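Local coordinates for aminoglycoside N(6')acetyltransferase (Legionella pneumophila subsp. pneumophila, PDB 3F5B), which probably transfers an acetyl group to the 6'-amino group of aminoglycosides, as a member of the GNAT acetyltransferase family, at residues G30-P35 with D44-T49; W40-G45 with S159-P164; I50-E55 with K61-H66; W67-Y70 with P75-Y78; S82-S87 with D92-L97. One frame throughout, in Å; residues are numbered along the deposited sequence.

Contact 1: G30-P35 with D44-T49; sequences GWIHQP and DGLSNT. With FMT (formic acid), chain E.
In the GNAT acetyltransferase domain, the turn that closes helix 25-31 packs on the first turns of helix 43-57, and I32 meets L46 at the centre of this small helix-to-turn contact. L46 sends CG anti to its backbone N (chi1 -177°), which carries its two methyls across to the turn. CD1 lies 3.4 Å from the carbonyl O of I32 and 4.0 Å from CG1 of the same isoleucine, while CD2 comes within 4.1 Å of NE2 of H33, the two side chains crossing at about a right angle. A branched leucine suits this position because its two methyls can serve two neighbours at once. I32 is the first residue to leave the helical conformation; its long arm runs on past L46, so that CD1 also approaches T49. L41 touches both I32 and L46, and Y78 of strand 74-84 touches I32 and T49.

The type I turn from W31 to Q34 is reinforced by the Q34 side chain, whose NE2 donates to the carbonyl O of W31 at 3.0 Å, on a lone pair in the carbonyl plane, and also reaches C102 O; H33 ND1 bonds to L29 O. T49 turns its hydroxyl back along its own helix, OG1 donating to G45 O at 2.9 Å, and thereby presents the methyl CG2 to I32 CD1 at 4.2 Å.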
# COMPACT_ATOMS: atom_id res chain seq x y z
N GLY A 30 7.66 13.62 7.97
CA GLY A 30 8.25 13.19 9.23
C GLY A 30 8.17 11.67 9.32
O GLY A 30 9.17 11.00 9.64
N TRP A 31 6.99 11.15 9.02
CA TRP A 31 6.71 9.71 9.09
C TRP A 31 7.77 8.88 8.35
O TRP A 31 8.28 7.91 8.88
CB TRP A 31 5.36 9.40 8.47
CG TRP A 31 4.17 9.55 9.39
CD1 TRP A 31 4.19 9.83 10.74
CD2 TRP A 31 2.81 9.40 9.03
NE1 TRP A 31 2.91 9.86 11.23
CE2 TRP A 31 2.04 9.57 10.20
CE3 TRP A 31 2.15 9.09 7.83
CZ2 TRP A 31 0.63 9.50 10.20
CZ3 TRP A 31 0.77 9.01 7.82
CH2 TRP A 31 0.02 9.22 9.01
N ILE A 32 8.12 9.30 7.14
CA ILE A 32 8.96 8.46 6.31
C ILE A 32 10.44 8.72 6.54
O ILE A 32 11.29 8.21 5.78
CB ILE A 32 8.60 8.59 4.82
CG1 ILE A 32 8.90 10.02 4.31
CG2 ILE A 32 7.12 8.20 4.61
CD1 ILE A 32 8.56 10.27 2.85
N HIS A 33 10.74 9.50 7.57
CA HIS A 33 12.10 9.62 8.08
C HIS A 33 12.30 8.97 9.46
O HIS A 33 13.34 9.15 10.12
CB HIS A 33 12.54 11.10 8.06
CG HIS A 33 12.74 11.63 6.67
ND1 HIS A 33 11.72 12.19 5.92
CD2 HIS A 33 13.84 11.65 5.88
CE1 HIS A 33 12.19 12.54 4.74
NE2 HIS A 33 13.47 12.23 4.69
N GLN A 34 11.31 8.19 9.91
CA GLN A 34 11.47 7.44 11.16
C GLN A 34 12.33 6.19 10.92
O GLN A 34 12.21 5.54 9.86
CB GLN A 34 10.12 7.03 11.73
CG GLN A 34 9.11 8.16 11.93
CD GLN A 34 7.76 7.60 12.38
OE1 GLN A 34 7.52 7.48 13.57
NE2 GLN A 34 6.90 7.23 11.43
N PRO A 35 13.20 5.84 11.90
CA PRO A 35 14.06 4.67 11.71
C PRO A 35 13.29 3.41 11.32
O PRO A 35 13.73 2.68 10.42
CB PRO A 35 14.81 4.52 13.05
CG PRO A 35 14.77 5.88 13.68
CD PRO A 35 13.45 6.52 13.19
N ASP A 44 17.29 5.59 -3.02
CA ASP A 44 16.52 5.95 -4.21
C ASP A 44 15.00 5.80 -4.00
O ASP A 44 14.23 6.64 -4.48
CB ASP A 44 16.98 5.09 -5.39
CG ASP A 44 18.33 5.52 -5.95
OD1 ASP A 44 18.87 6.56 -5.51
OD2 ASP A 44 18.84 4.83 -6.86
N GLY A 45 14.59 4.73 -3.31
CA GLY A 45 13.21 4.50 -2.92
C GLY A 45 12.62 5.70 -2.18
O GLY A 45 11.54 6.15 -2.52
N LEU A 46 13.34 6.20 -1.18
CA LEU A 46 12.92 7.33 -0.38
C LEU A 46 12.90 8.62 -1.22
O LEU A 46 11.94 9.37 -1.18
CB LEU A 46 13.86 7.51 0.83
CG LEU A 46 13.56 8.61 1.86
CD1 LEU A 46 12.17 8.48 2.52
CD2 LEU A 46 14.64 8.67 2.93
N SER A 47 13.99 8.86 -1.93
CA SER A 47 14.11 9.97 -2.83
C SER A 47 12.95 10.02 -3.81
O SER A 47 12.29 11.06 -3.94
CB SER A 47 15.43 9.88 -3.59
OG SER A 47 15.57 11.07 -4.32
N ASN A 48 12.69 8.91 -4.50
CA ASN A 48 11.55 8.81 -5.43
C ASN A 48 10.21 9.12 -4.77
O ASN A 48 9.37 9.81 -5.36
CB ASN A 48 11.46 7.43 -6.07
CG ASN A 48 12.64 7.11 -6.97
OD1 ASN A 48 13.31 8.00 -7.53
ND2 ASN A 48 12.89 5.81 -7.14
N THR A 49 10.01 8.59 -3.55
CA THR A 49 8.82 8.84 -2.75
C THR A 49 8.59 10.31 -2.44
O THR A 49 7.50 10.84 -2.70
CB THR A 49 8.83 7.97 -1.49
OG1 THR A 49 8.78 6.61 -1.93
CG2 THR A 49 7.59 8.21 -0.63
C FMT E . 18.87 2.50 -2.32
O1 FMT E . 19.05 3.42 -3.13
O2 FMT E . 19.17 2.52 -1.10

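Contact 2: W40-G45 with S159-P164. With FMT (formic acid), chain E.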
# COMPACT_ATOMS: atom_id res chain seq x y z
N TRP A 40 13.34 0.08 5.62
CA TRP A 40 12.85 -0.52 4.38
C TRP A 40 12.71 0.53 3.28
O TRP A 40 12.76 0.21 2.07
CB TRP A 40 11.49 -1.21 4.65
CG TRP A 40 11.62 -2.20 5.79
CD1 TRP A 40 11.00 -2.17 7.01
CD2 TRP A 40 12.44 -3.38 5.78
NE1 TRP A 40 11.40 -3.25 7.77
CE2 TRP A 40 12.28 -4.01 7.04
CE3 TRP A 40 13.31 -3.95 4.85
CZ2 TRP A 40 12.94 -5.19 7.37
CZ3 TRP A 40 13.96 -5.13 5.18
CH2 TRP A 40 13.78 -5.73 6.43
N LEU A 41 12.54 1.79 3.69
CA LEU A 41 12.44 2.89 2.73
C LEU A 41 13.60 3.86 2.88
O LEU A 41 13.73 4.56 3.88
CB LEU A 41 11.08 3.62 2.83
CG LEU A 41 10.85 4.81 1.88
CD1 LEU A 41 10.61 4.29 0.45
CD2 LEU A 41 9.64 5.66 2.31
N HIS A 42 14.45 3.91 1.87
CA HIS A 42 15.74 4.61 1.99
C HIS A 42 16.31 4.79 0.61
O HIS A 42 15.78 4.23 -0.35
CB HIS A 42 16.74 3.76 2.80
CG HIS A 42 16.82 2.35 2.31
ND1 HIS A 42 16.30 1.28 3.01
CD2 HIS A 42 17.30 1.84 1.15
CE1 HIS A 42 16.46 0.17 2.31
NE2 HIS A 42 17.08 0.48 1.18
N GLY A 43 17.39 5.55 0.50
CA GLY A 43 18.09 5.70 -0.77
C GLY A 43 17.16 6.20 -1.86
O GLY A 43 16.35 7.11 -1.64
N ASP A 44 17.29 5.59 -3.02
CA ASP A 44 16.52 5.95 -4.21
C ASP A 44 15.00 5.80 -4.00
O ASP A 44 14.23 6.64 -4.48
CB ASP A 44 16.98 5.09 -5.39
CG ASP A 44 18.33 5.52 -5.95
OD1 ASP A 44 18.87 6.56 -5.51
OD2 ASP A 44 18.84 4.83 -6.86
N GLY A 45 14.59 4.73 -3.31
CA GLY A 45 13.21 4.50 -2.92
C GLY A 45 12.62 5.70 -2.18
O GLY A 45 11.54 6.15 -2.52
N SER A 159 14.84 -2.24 -9.31
CA SER A 159 15.75 -1.27 -9.91
C SER A 159 16.24 -0.25 -8.88
O SER A 159 17.38 0.17 -8.94
CB SER A 159 15.13 -0.56 -11.12
OG SER A 159 13.90 0.04 -10.77
N TRP A 160 15.38 0.08 -7.92
CA TRP A 160 15.66 1.16 -6.97
C TRP A 160 16.45 0.65 -5.75
O TRP A 160 17.02 1.44 -5.00
CB TRP A 160 14.32 1.84 -6.53
CG TRP A 160 13.43 0.94 -5.74
CD1 TRP A 160 13.40 0.80 -4.38
CD2 TRP A 160 12.45 0.01 -6.25
NE1 TRP A 160 12.49 -0.16 -4.01
CE2 TRP A 160 11.88 -0.65 -5.14
CE3 TRP A 160 11.99 -0.32 -7.53
CZ2 TRP A 160 10.87 -1.62 -5.27
CZ3 TRP A 160 10.99 -1.28 -7.67
CH2 TRP A 160 10.44 -1.92 -6.54
N HIS A 161 16.48 -0.67 -5.58
CA HIS A 161 17.09 -1.31 -4.42
C HIS A 161 17.37 -2.76 -4.83
O HIS A 161 16.54 -3.65 -4.55
CB HIS A 161 16.14 -1.25 -3.19
CG HIS A 161 16.71 -1.86 -1.94
ND1 HIS A 161 18.06 -1.95 -1.71
CD2 HIS A 161 16.10 -2.41 -0.85
CE1 HIS A 161 18.27 -2.54 -0.54
NE2 HIS A 161 17.10 -2.83 -0.00
N PRO A 162 18.51 -3.00 -5.54
CA PRO A 162 18.73 -4.27 -6.25
C PRO A 162 19.07 -5.48 -5.36
O PRO A 162 20.15 -6.05 -5.47
CB PRO A 162 19.89 -3.95 -7.23
CG PRO A 162 20.56 -2.74 -6.68
CD PRO A 162 19.54 -1.98 -5.86
N VAL A 163 18.11 -5.83 -4.52
CA VAL A 163 18.14 -7.01 -3.69
C VAL A 163 16.87 -7.82 -4.03
O VAL A 163 15.96 -7.31 -4.71
CB VAL A 163 18.14 -6.62 -2.18
CG1 VAL A 163 19.40 -5.80 -1.86
CG2 VAL A 163 16.90 -5.82 -1.83
N PRO A 164 16.80 -9.08 -3.58
CA PRO A 164 15.58 -9.83 -3.92
C PRO A 164 14.30 -9.30 -3.28
O PRO A 164 14.30 -8.88 -2.10
CB PRO A 164 15.91 -11.26 -3.46
CG PRO A 164 17.43 -11.32 -3.52
CD PRO A 164 17.82 -9.96 -2.98
C FMT E . 18.87 2.50 -2.32
O1 FMT E . 19.05 3.42 -3.13
O2 FMT E . 19.17 2.52 -1.10
O HOH W 1 15.84 2.21 -2.09
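H42 and H161 meet as a T-shaped pair of imidazoles, the edge of the first directed at the face of the second. From CB of H42, chi1 of 49° places CG between the backbone N and the carbonyl carbon and turns the ring across the gap. Beyond CG, CD2 makes a close contact, 3.0 Å, with O2 of a bound formic acid, probably from the crystallisation liquor, whose O1 accepts a hydrogen bond from D44 N (2.8 Å, 175°). CE1 approaches NE2 of H161 at 3.8 Å, and the tip atom NE2 of H42 stands over the centre of the H161 ring, 3.5 Å from NE2 of H161. The ring planes are 87° apart, and V163 CG2 lies against the opposite face of H161. H42 ND1 makes a weak hydrogen bond to N38 O.

Beside the histidines, a water ties the backbones together: it accepts from G45 N at 3.1 Å and lies 2.7 Å from H42 O and 3.2 Å from W160 O, both possible acceptors of its protons. G45 lets the two segments come close, its CA resting 4.0 Å from CD1 of W160, where a CB would crowd the indole. D44 packs its CB on W160 O.

This surface contact joins the beginning of helix 43-57 to the corner between strands 151-158 and 164-171; E135 touches both H161 and V163.

Contact 3: I50-E55 with K61-H66; sequences IKDLHE and KPWATH
D52 swings CG anti to its backbone N (chi1 -155°) and turns its carboxylate across toward the strand, while H66 (chi1 -66°) directs its imidazole back at the helix, and the two meet through OD2 and NE2. NE2 of H66 donates to OD2 of D52 at 2.8 Å, almost straight at 175°; the oxygen lies in the plane of the ring and is met on its anti side. The same OD2 takes a second bond from A64 N at 3.1 Å on the syn side, while OD1 receives W63 N at 2.7 Å through its syn lone pair. Three donors therefore grip one buried carboxylate and fix its rotation. An aspartate suits the place, being short enough to hold two successive backbone N-H groups and a ring N-H from a helix. The bonds would be expected to favour its ionised form.

L53, next along the helix, lays its CA over one face of the H66 ring, 3.9 Å from the centroid in a CH-pi contact, and its CD1 comes within 3.6 Å of ND1. That ND1 is itself bonded to the hydroxyl of Y78, so both ring nitrogens of the histidine are engaged. One turn on from D52, E55 bends at chi2 to accept K61 N on OE1 at 2.9 Å, using the anti lone pair, with its CB against P62.

The interaction fastens helix 43-57 to the start of strand 65-71, the strand that follows it in the chain. M20 and I80 also touch H66, and F56 of the same helix meets its ring.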
# COMPACT_ATOMS: atom_id res chain seq x y z
N ILE A 50 9.63 10.97 -1.97
CA ILE A 50 9.56 12.38 -1.64
C ILE A 50 9.22 13.21 -2.88
O ILE A 50 8.33 14.04 -2.81
CB ILE A 50 10.88 12.87 -0.97
CG1 ILE A 50 11.03 12.26 0.43
CG2 ILE A 50 11.00 14.40 -0.96
CD1 ILE A 50 12.36 12.62 1.12
N LYS A 51 9.92 12.96 -3.99
CA LYS A 51 9.64 13.62 -5.27
C LYS A 51 8.19 13.43 -5.70
O LYS A 51 7.53 14.41 -6.04
CB LYS A 51 10.58 13.09 -6.36
CG LYS A 51 10.34 13.64 -7.79
CD LYS A 51 11.59 13.54 -8.69
CE LYS A 51 11.33 14.17 -10.08
NZ LYS A 51 12.59 14.58 -10.78
N ASP A 52 7.70 12.19 -5.68
CA ASP A 52 6.38 11.94 -6.24
C ASP A 52 5.30 12.56 -5.37
O ASP A 52 4.30 13.03 -5.88
CB ASP A 52 6.07 10.45 -6.45
CG ASP A 52 5.04 10.23 -7.56
OD1 ASP A 52 5.36 10.54 -8.73
OD2 ASP A 52 3.91 9.75 -7.28
N LEU A 53 5.52 12.56 -4.05
CA LEU A 53 4.54 13.12 -3.13
C LEU A 53 4.41 14.60 -3.41
O LEU A 53 3.30 15.15 -3.41
CB LEU A 53 4.92 12.84 -1.67
CG LEU A 53 3.99 13.35 -0.58
CD1 LEU A 53 2.61 12.68 -0.66
CD2 LEU A 53 4.60 13.13 0.80
N HIS A 54 5.54 15.24 -3.63
CA HIS A 54 5.58 16.65 -4.00
C HIS A 54 4.82 16.94 -5.32
O HIS A 54 4.04 17.92 -5.39
CB HIS A 54 7.02 17.11 -4.11
CG HIS A 54 7.17 18.59 -4.20
ND1 HIS A 54 6.99 19.29 -5.38
CD2 HIS A 54 7.46 19.51 -3.25
CE1 HIS A 54 7.18 20.57 -5.16
NE2 HIS A 54 7.46 20.74 -3.88
N GLU A 55 5.04 16.11 -6.35
CA GLU A 55 4.35 16.28 -7.64
C GLU A 55 2.83 16.16 -7.47
O GLU A 55 2.04 16.98 -7.95
CB GLU A 55 4.83 15.26 -8.67
CG GLU A 55 6.27 15.44 -9.14
CD GLU A 55 6.47 16.73 -9.91
OE1 GLU A 55 5.73 16.99 -10.88
OE2 GLU A 55 7.37 17.50 -9.52
N LYS A 61 3.19 16.19 -12.11
CA LYS A 61 2.92 15.03 -12.95
C LYS A 61 3.25 13.82 -12.13
O LYS A 61 4.22 13.12 -12.42
CB LYS A 61 3.78 15.04 -14.21
CG LYS A 61 3.65 16.29 -15.02
CD LYS A 61 4.71 16.33 -16.12
CE LYS A 61 4.67 17.63 -16.89
NZ LYS A 61 3.29 17.87 -17.43
N PRO A 62 2.45 13.55 -11.10
CA PRO A 62 2.81 12.42 -10.23
C PRO A 62 2.65 11.09 -10.98
O PRO A 62 1.84 10.99 -11.88
CB PRO A 62 1.81 12.55 -9.07
CG PRO A 62 0.63 13.30 -9.65
CD PRO A 62 1.22 14.24 -10.67
N TRP A 63 3.44 10.09 -10.62
CA TRP A 63 3.29 8.74 -11.17
C TRP A 63 2.23 7.93 -10.41
O TRP A 63 1.64 7.00 -10.97
CB TRP A 63 4.63 7.99 -11.15
CG TRP A 63 5.67 8.65 -12.04
CD1 TRP A 63 5.44 9.25 -13.27
CD2 TRP A 63 7.08 8.77 -11.80
NE1 TRP A 63 6.62 9.73 -13.78
CE2 TRP A 63 7.64 9.45 -12.91
CE3 TRP A 63 7.93 8.36 -10.76
CZ2 TRP A 63 9.00 9.75 -13.00
CZ3 TRP A 63 9.29 8.65 -10.86
CH2 TRP A 63 9.81 9.34 -11.97
N ALA A 64 2.01 8.26 -9.15
CA ALA A 64 1.13 7.45 -8.29
C ALA A 64 0.11 8.33 -7.55
O ALA A 64 0.19 9.54 -7.61
CB ALA A 64 1.98 6.64 -7.31
N THR A 65 -0.88 7.70 -6.91
CA THR A 65 -1.82 8.38 -6.00
C THR A 65 -1.33 8.17 -4.58
O THR A 65 -0.78 7.10 -4.24
CB THR A 65 -3.24 7.79 -6.15
OG1 THR A 65 -3.65 7.93 -7.51
CG2 THR A 65 -4.24 8.52 -5.31
N HIS A 66 -1.43 9.22 -3.78
CA HIS A 66 -0.87 9.21 -2.41
C HIS A 66 -2.04 9.36 -1.43
O HIS A 66 -2.88 10.26 -1.61
CB HIS A 66 0.15 10.33 -2.26
CG HIS A 66 1.37 10.12 -3.12
ND1 HIS A 66 2.57 9.68 -2.61
CD2 HIS A 66 1.54 10.21 -4.46
CE1 HIS A 66 3.44 9.55 -3.60
NE2 HIS A 66 2.84 9.87 -4.73

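Contact 4: W67-Y70 with P75-Y78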
# COMPACT_ATOMS: atom_id res chain seq x y z
N TRP A 67 -2.09 8.46 -0.46
CA TRP A 67 -3.21 8.33 0.46
C TRP A 67 -2.75 8.37 1.91
O TRP A 67 -1.56 8.10 2.24
CB TRP A 67 -3.93 6.97 0.29
CG TRP A 67 -4.37 6.62 -1.08
CD1 TRP A 67 -3.62 6.06 -2.08
CD2 TRP A 67 -5.69 6.77 -1.60
NE1 TRP A 67 -4.42 5.82 -3.20
CE2 TRP A 67 -5.68 6.26 -2.92
CE3 TRP A 67 -6.89 7.28 -1.07
CZ2 TRP A 67 -6.83 6.27 -3.74
CZ3 TRP A 67 -8.03 7.26 -1.87
CH2 TRP A 67 -7.99 6.76 -3.19
N ILE A 68 -3.71 8.69 2.78
CA ILE A 68 -3.52 8.67 4.24
C ILE A 68 -4.69 7.87 4.85
O ILE A 68 -5.84 8.02 4.41
CB ILE A 68 -3.34 10.13 4.81
CG1 ILE A 68 -3.05 10.15 6.33
CG2 ILE A 68 -4.52 11.06 4.48
CD1 ILE A 68 -2.39 11.51 6.75
N ALA A 69 -4.39 7.03 5.83
CA ALA A 69 -5.42 6.24 6.55
C ALA A 69 -5.65 6.86 7.90
O ALA A 69 -4.68 7.23 8.58
CB ALA A 69 -4.94 4.80 6.73
N TYR A 70 -6.93 6.94 8.31
CA TYR A 70 -7.33 7.52 9.58
C TYR A 70 -8.04 6.49 10.44
O TYR A 70 -8.78 5.65 9.92
CB TYR A 70 -8.31 8.68 9.34
CG TYR A 70 -7.61 9.97 9.00
CD1 TYR A 70 -7.14 10.20 7.70
CD2 TYR A 70 -7.40 10.93 9.97
CE1 TYR A 70 -6.47 11.40 7.39
CE2 TYR A 70 -6.73 12.11 9.68
CZ TYR A 70 -6.27 12.34 8.38
OH TYR A 70 -5.62 13.52 8.13
N PRO A 75 -4.60 10.11 12.09
CA PRO A 75 -3.88 9.58 10.92
C PRO A 75 -2.75 8.64 11.36
O PRO A 75 -2.10 8.90 12.36
CB PRO A 75 -3.34 10.85 10.24
CG PRO A 75 -3.06 11.82 11.46
CD PRO A 75 -4.18 11.49 12.45
N PHE A 76 -2.54 7.54 10.65
CA PHE A 76 -1.60 6.53 11.14
C PHE A 76 -0.84 5.78 10.05
O PHE A 76 0.12 5.07 10.37
CB PHE A 76 -2.30 5.53 12.10
CG PHE A 76 -3.21 4.54 11.39
CD1 PHE A 76 -2.72 3.33 10.94
CD2 PHE A 76 -4.55 4.84 11.16
CE1 PHE A 76 -3.55 2.39 10.26
CE2 PHE A 76 -5.40 3.93 10.49
CZ PHE A 76 -4.89 2.71 10.02
N ALA A 77 -1.27 5.89 8.78
CA ALA A 77 -0.58 5.19 7.70
C ALA A 77 -0.55 6.00 6.43
O ALA A 77 -1.39 6.89 6.22
CB ALA A 77 -1.25 3.80 7.42
N TYR A 78 0.39 5.64 5.56
CA TYR A 78 0.59 6.32 4.29
C TYR A 78 0.65 5.21 3.22
O TYR A 78 1.35 4.21 3.38
CB TYR A 78 1.89 7.11 4.35
CG TYR A 78 2.47 7.65 3.04
CD1 TYR A 78 1.71 8.43 2.17
CD2 TYR A 78 3.83 7.46 2.73
CE1 TYR A 78 2.27 8.95 0.96
CE2 TYR A 78 4.41 8.00 1.54
CZ TYR A 78 3.62 8.73 0.67
OH TYR A 78 4.16 9.25 -0.49
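The phenol ring of Y70 has P75 on one face, with CB of the proline 3.9 Å from the ring centroid, and the F76 ring takes the methyl of A69 over a face while the carbonyl carbon of Y70 lies at its edge. These contacts flank an antiparallel beta hairpin formed by strands 65-71 and 74-84. A69 and A77 form a hydrogen-bonded pair here, with A69 N donating to A77 O at 3.0 Å. F76 N returns a bond of the same length to A69 O, nearly along the C=O axis. Between A69 and Y70 the register slips by one residue, a beta bulge whose extra residue is F76 and which sets Y70 opposite P75.

P75 has no N-H to offer, which suits a non-hydrogen-bonded site, and its CB touches both the Y70 ring and I68. On the other face the small A69 and A77 leave room for M115 of helix 109-123. The F76 ring stacks on Y106. Y70 OH bonds to Q24. I68, with CG1 anti to its backbone N (chi1 -176°), runs beside P75 and brings CD1 to 3.7 Å from the proline CB.

Contact 5: S82-S87 with D92-L97; sequences SEIEKS and DGAVTL
Strands 82-84 and 94-97 run antiparallel, their axes 4.6 Å apart, and pair S82 with T96 and I84 with A94 in hydrogen-bonded positions and E83 with V95 in a non-hydrogen-bonded one. They form the outer end of the beta hairpin between strands 74-84 and 94-101 in the central GNAT sheet. S82 and T96 exchange two bonds: T96 N reaches S82 O at 2.8 Å and almost linearly, and S82 N reaches T96 O at 3.0 Å. The I84 and A94 pair is less even, with I84 N to A94 O at 2.7 Å but A94 N to I84 O at 3.3 Å, the latter donor tilted 31° from the carbonyl plane.

On the face shared by S82, I84, A94 and T96, I84 carries the apolar contact. Its chi2 of 144° is strained, away from a staggered position, and CD1 falls too near T96 OG1, so the placement of that methyl beside A94 CB is doubtful. The small A94 suits a site facing this bulky branch, and L131 of strand 129-132 touches I84 as well. On the other face V95 packs on T81, F124 and V130, so a beta-branched residue there suits both strand and interior. Beyond the paired residues, G93 has positive phi and no side chain to obstruct the opposite strand, and its CA approaches I84 O at 3.4 Å.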
# COMPACT_ATOMS: atom_id res chain seq x y z
N SER A 82 -0.65 2.80 -7.81
CA SER A 82 -0.61 3.17 -9.21
C SER A 82 -1.22 2.08 -10.02
O SER A 82 -1.15 0.89 -9.66
CB SER A 82 0.82 3.42 -9.66
OG SER A 82 1.63 2.30 -9.36
N GLU A 83 -1.83 2.48 -11.13
CA GLU A 83 -2.58 1.55 -11.95
C GLU A 83 -1.76 0.99 -13.08
O GLU A 83 -0.82 1.62 -13.58
CB GLU A 83 -3.88 2.18 -12.48
CG GLU A 83 -3.67 3.41 -13.35
CD GLU A 83 -4.82 4.44 -13.25
OE1 GLU A 83 -4.70 5.49 -13.91
OE2 GLU A 83 -5.81 4.21 -12.50
N ILE A 84 -2.11 -0.23 -13.45
CA ILE A 84 -1.49 -0.94 -14.55
C ILE A 84 -2.59 -1.12 -15.58
O ILE A 84 -3.69 -1.54 -15.23
CB ILE A 84 -0.94 -2.30 -14.07
CG1 ILE A 84 0.20 -2.06 -13.07
CG2 ILE A 84 -0.50 -3.18 -15.24
CD1 ILE A 84 0.25 -3.06 -11.97
N GLU A 85 -2.29 -0.79 -16.83
CA GLU A 85 -3.27 -0.92 -17.90
C GLU A 85 -3.58 -2.38 -18.23
O GLU A 85 -2.73 -3.26 -18.05
CB GLU A 85 -2.83 -0.18 -19.17
CG GLU A 85 -1.41 -0.47 -19.65
CD GLU A 85 -0.40 0.54 -19.14
OE1 GLU A 85 -0.15 0.58 -17.91
OE2 GLU A 85 0.15 1.30 -19.97
N LYS A 86 -4.81 -2.61 -18.69
CA LYS A 86 -5.24 -3.88 -19.26
C LYS A 86 -4.20 -4.31 -20.27
O LYS A 86 -3.73 -3.47 -21.04
CB LYS A 86 -6.58 -3.71 -19.99
CG LYS A 86 -7.66 -2.99 -19.19
CD LYS A 86 -9.04 -3.38 -19.67
CE LYS A 86 -10.06 -3.26 -18.54
NZ LYS A 86 -11.29 -4.02 -18.86
N SER A 87 -3.81 -5.59 -20.23
CA SER A 87 -2.84 -6.17 -21.19
C SER A 87 -2.29 -7.51 -20.72
O SER A 87 -3.00 -8.27 -20.07
CB SER A 87 -1.69 -5.19 -21.51
OG SER A 87 -1.24 -4.50 -20.35
N ASP A 92 -7.48 -7.35 -17.16
CA ASP A 92 -8.40 -6.42 -16.53
C ASP A 92 -7.58 -5.35 -15.82
O ASP A 92 -8.13 -4.47 -15.16
CB ASP A 92 -9.32 -7.17 -15.57
CG ASP A 92 -9.94 -8.41 -16.20
OD1 ASP A 92 -11.15 -8.37 -16.50
OD2 ASP A 92 -9.21 -9.41 -16.41
N GLY A 93 -6.27 -5.42 -16.00
CA GLY A 93 -5.35 -4.48 -15.37
C GLY A 93 -5.00 -4.89 -13.94
O GLY A 93 -5.20 -6.05 -13.53
N ALA A 94 -4.49 -3.94 -13.18
CA ALA A 94 -4.09 -4.21 -11.80
C ALA A 94 -3.69 -2.91 -11.09
O ALA A 94 -3.27 -1.95 -11.74
CB ALA A 94 -2.94 -5.21 -11.77
N VAL A 95 -3.82 -2.89 -9.77
CA VAL A 95 -3.32 -1.77 -8.96
C VAL A 95 -2.12 -2.25 -8.14
O VAL A 95 -2.15 -3.33 -7.55
CB VAL A 95 -4.41 -1.14 -8.05
CG1 VAL A 95 -4.94 -2.12 -7.03
CG2 VAL A 95 -3.89 0.10 -7.33
N THR A 96 -1.06 -1.45 -8.12
CA THR A 96 0.11 -1.77 -7.31
C THR A 96 0.03 -0.89 -6.06
O THR A 96 -0.22 0.31 -6.17
CB THR A 96 1.43 -1.49 -8.07
OG1 THR A 96 1.44 -2.26 -9.29
CG2 THR A 96 2.67 -1.87 -7.20
N LEU A 97 0.24 -1.52 -4.90
CA LEU A 97 0.12 -0.89 -3.60
C LEU A 97 1.47 -0.83 -2.88
O LEU A 97 2.24 -1.81 -2.87
CB LEU A 97 -0.89 -1.66 -2.73
CG LEU A 97 -1.20 -1.18 -1.32
CD1 LEU A 97 -1.80 0.27 -1.34
CD2 LEU A 97 -2.15 -2.21 -0.68

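In the fold
Along the chain, contacts 1, 3, 4 and 5 follow in series, while contacts 3, 4 and 5 are nested within the loop closed by contact 2. Helix 43-57 serves contacts 1, 2 and 3, with D44 and G45 common to the first two, whose centres lie 11 Å apart. Contact 3 then passes to strand 65-71 and touches contact 4 through the H66 and Y78 pair. Contacts 4 and 5 share strand 74-84 but stand 22 Å apart on opposite sides of the chain's centre, pairing it with different neighbours. Contacts 1 to 3 thus tie helix 43-57 to the turn after helix 25-31, to segment 159-164 and to the start of strand 65-71, while contacts 4 and 5 build the GNAT sheet.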